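Local coordinates for protein phosphatidylinositol-specific phospholipase C (Listeria monocytogenes, PDB 2PLC) that belongs to the phosphatidylinositol-specific phospholipase C family and folds as a single-chain TIM-barrel-type alpha/beta protein, at residues A[31-36]-A[76-80]. Sequence-based numbering, arbitrary orientation.
Sequences NGDITW and IFLNA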
ATOM      1  N   ASN A  31       6.260 -15.335  -3.833  1.00 18.25           N
ATOM      2  CA  ASN A  31       6.192 -16.544  -4.629  1.00 21.98           C
ATOM      3  C   ASN A  31       6.386 -16.116  -6.079  1.00 20.49           C
ATOM      4  O   ASN A  31       6.226 -14.936  -6.406  1.00 21.61           O
ATOM      5  CB  ASN A  31       4.832 -17.224  -4.442  1.00 27.84           C
ATOM      6  CG  ASN A  31       4.804 -18.639  -4.989  1.00 33.36           C
ATOM      7  OD1 ASN A  31       5.816 -19.340  -4.988  1.00 29.19           O
ATOM      8  ND2 ASN A  31       3.634 -19.070  -5.451  1.00 36.86           N
ATOM      9  N   GLY A  32       6.736 -17.068  -6.939  1.00 15.66           N
ATOM     10  CA  GLY A  32       6.956 -16.752  -8.339  1.00 18.47           C
ATOM     11  C   GLY A  32       7.453 -17.941  -9.144  1.00 20.71           C
ATOM     12  O   GLY A  32       7.518 -19.060  -8.632  1.00 21.45           O
ATOM     13  N   ASP A  33       7.808 -17.694 -10.401  1.00 20.99           N
ATOM     14  CA  ASP A  33       8.288 -18.750 -11.281  1.00 18.48           C
ATOM     15  C   ASP A  33       9.729 -19.187 -11.000  1.00 23.64           C
ATOM     16  O   ASP A  33      10.331 -18.785 -10.003  1.00 15.86           O
ATOM     17  CB  ASP A  33       8.106 -18.351 -12.758  1.00 25.74           C
ATOM     18  CG  ASP A  33       8.935 -17.134 -13.167  1.00 23.07           C
ATOM     19  OD1 ASP A  33       9.877 -16.737 -12.448  1.00 20.59           O
ATOM     20  OD2 ASP A  33       8.637 -16.577 -14.242  1.00 27.20           O
ATOM     21  N   ILE A  34      10.278 -20.009 -11.884  1.00 14.67           N
ATOM     22  CA  ILE A  34      11.638 -20.499 -11.722  1.00 19.69           C
ATOM     23  C   ILE A  34      12.661 -19.357 -11.612  1.00 15.94           C
ATOM     24  O   ILE A  34      13.635 -19.468 -10.866  1.00 14.64           O
ATOM     25  CB  ILE A  34      12.016 -21.478 -12.868  1.00 15.11           C
ATOM     26  CG1 ILE A  34      13.341 -22.178 -12.563  1.00 18.58           C
ATOM     27  CG2 ILE A  34      12.063 -20.747 -14.200  1.00 16.07           C
ATOM     28  CD1 ILE A  34      13.326 -23.027 -11.285  1.00 17.56           C
ATOM     29  N   THR A  35      12.420 -18.250 -12.314  1.00 16.52           N
ATOM     30  CA  THR A  35      13.336 -17.105 -12.259  1.00 20.37           C
ATOM     31  C   THR A  35      13.301 -16.446 -10.875  1.00 23.93           C
ATOM     32  O   THR A  35      14.302 -15.898 -10.409  1.00 25.73           O
ATOM     33  CB  THR A  35      13.009 -16.052 -13.344  1.00 22.12           C
ATOM     34  OG1 THR A  35      13.043 -16.673 -14.633  1.00 25.89           O
ATOM     35  CG2 THR A  35      14.038 -14.928 -13.330  1.00 21.11           C
ATOM     36  N   TRP A  36      12.146 -16.514 -10.220  1.00 19.82           N
ATOM     37  CA  TRP A  36      11.989 -15.948  -8.888  1.00 17.34           C
ATOM     38  C   TRP A  36      12.835 -16.726  -7.875  1.00 22.55           C
ATOM     39  O   TRP A  36      13.469 -16.136  -6.998  1.00 24.14           O
ATOM     40  CB  TRP A  36      10.515 -15.964  -8.480  1.00 12.42           C
ATOM     41  CG  TRP A  36      10.250 -15.294  -7.171  1.00 16.85           C
ATOM     42  CD1 TRP A  36      10.071 -13.954  -6.951  1.00 15.64           C
ATOM     43  CD2 TRP A  36      10.163 -15.925  -5.891  1.00 15.39           C
ATOM     44  NE1 TRP A  36       9.885 -13.716  -5.609  1.00 12.93           N
ATOM     45  CE2 TRP A  36       9.939 -14.909  -4.936  1.00 16.18           C
ATOM     46  CE3 TRP A  36      10.253 -17.254  -5.455  1.00 19.12           C
ATOM     47  CZ2 TRP A  36       9.809 -15.180  -3.576  1.00 18.57           C
ATOM     48  CZ3 TRP A  36      10.120 -17.522  -4.101  1.00 15.55           C
ATOM     49  CH2 TRP A  36       9.902 -16.489  -3.178  1.00 15.81           C
ATOM     50  N   ILE A  76       9.983 -11.087 -14.107  1.00 26.46           N
ATOM     51  CA  ILE A  76       9.659 -12.217 -13.252  1.00 20.99           C
ATOM     52  C   ILE A  76       8.166 -12.352 -12.971  1.00 26.23           C
ATOM     53  O   ILE A  76       7.548 -11.449 -12.405  1.00 24.68           O
ATOM     54  CB  ILE A  76      10.425 -12.106 -11.917  1.00 22.49           C
ATOM     55  CG1 ILE A  76      11.930 -12.131 -12.184  1.00 20.02           C
ATOM     56  CG2 ILE A  76      10.038 -13.232 -10.968  1.00 23.52           C
ATOM     57  CD1 ILE A  76      12.760 -11.833 -10.965  1.00 24.37           C
ATOM     58  N   PHE A  77       7.593 -13.476 -13.398  1.00 23.82           N
ATOM     59  CA  PHE A  77       6.182 -13.771 -13.173  1.00 20.82           C
ATOM     60  C   PHE A  77       6.047 -14.209 -11.715  1.00 22.69           C
ATOM     61  O   PHE A  77       6.811 -15.055 -11.249  1.00 21.72           O
ATOM     62  CB  PHE A  77       5.735 -14.894 -14.111  1.00 21.57           C
ATOM     63  CG  PHE A  77       4.320 -15.360 -13.886  1.00 25.58           C
ATOM     64  CD1 PHE A  77       3.291 -14.447 -13.663  1.00 19.40           C
ATOM     65  CD2 PHE A  77       4.017 -16.717 -13.904  1.00 19.13           C
ATOM     66  CE1 PHE A  77       1.985 -14.879 -13.461  1.00 19.57           C
ATOM     67  CE2 PHE A  77       2.711 -17.159 -13.703  1.00 27.54           C
ATOM     68  CZ  PHE A  77       1.692 -16.236 -13.481  1.00 23.02           C
ATOM     69  N   LEU A  78       5.070 -13.646 -11.003  1.00 23.55           N
ATOM     70  CA  LEU A  78       4.877 -13.976  -9.597  1.00 14.47           C
ATOM     71  C   LEU A  78       3.809 -15.024  -9.286  1.00 18.52           C
ATOM     72  O   LEU A  78       3.328 -15.100  -8.159  1.00 21.48           O
ATOM     73  CB  LEU A  78       4.628 -12.700  -8.786  1.00 19.25           C
ATOM     74  CG  LEU A  78       5.753 -11.655  -8.793  1.00 13.99           C
ATOM     75  CD1 LEU A  78       5.373 -10.487  -7.907  1.00 18.78           C
ATOM     76  CD2 LEU A  78       7.053 -12.273  -8.310  1.00 14.42           C
ATOM     77  N   ASN A  79       3.460 -15.851 -10.270  1.00 18.07           N
ATOM     78  CA  ASN A  79       2.452 -16.902 -10.076  1.00 22.73           C
ATOM     79  C   ASN A  79       1.146 -16.398  -9.466  1.00 22.34           C
ATOM     80  O   ASN A  79       0.611 -16.991  -8.521  1.00 21.79           O
ATOM     81  CB  ASN A  79       3.017 -18.052  -9.230  1.00 20.70           C
ATOM     82  CG  ASN A  79       3.955 -18.948 -10.015  1.00 25.18           C
ATOM     83  OD1 ASN A  79       4.436 -18.578 -11.087  1.00 28.57           O
ATOM     84  ND2 ASN A  79       4.214 -20.138  -9.490  1.00 21.42           N
ATOM     85  N   ALA A  80       0.655 -15.286 -10.002  1.00 19.50           N
ATOM     86  CA  ALA A  80      -0.587 -14.683  -9.538  1.00 20.30           C
ATOM     87  C   ALA A  80      -1.175 -13.845 -10.665  1.00 18.75           C
ATOM     88  O   ALA A  80      -0.459 -13.416 -11.567  1.00 15.60           O
ATOM     89  CB  ALA A  80      -0.333 -13.813  -8.304  1.00 15.07           C
TER
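D33 meets F77 through one good backbone bond and a weak one to the D33 carboxylate while serving as N-cap of the short helix 34-38, which ties the start of that helix to strand 76-78, half of a two-stranded antiparallel hairpin with 70-73 at the periphery of the TIM-barrel-type X domain. The stronger bond runs from D33 N to F77 O, 2.9 Å with an N-H...O angle of 155°. Followed outward, the D33 side chain has CB 3.8 Å from F77 O. Its CG sits between backbone N and carbonyl carbon (chi1 64°), a rotation that returns the carboxylate over its own helix start. OD1 caps there, accepting from W36 N nearly along its C-O axis and more weakly from T35 N. OD2 reaches the strand, resting against F77 CB and accepting a weak, 3.4 Å bond from F77 N. Three backbone N-H groups, two of them weakly, thus bond to the carboxylate, which probably restricts its rotation. G32 closes up to the strand, its CA 3.7 Å from L78 CA, and the N79 side-chain amide lies beside the G32 carbonyl. Apolar groups fill the flank: I76 CG2 lies at the edge of the W36 ring, near its plane and against W36 CB, while T35 CG2 touches I76 CG1. One face of the indole is covered by the N31-G32 peptide, and its NE1 bonds weakly to S29 OG. L78 CD2 touches both peptide and indole, 3.4 Å from N31 O and 3.7 Å from W36 CD1.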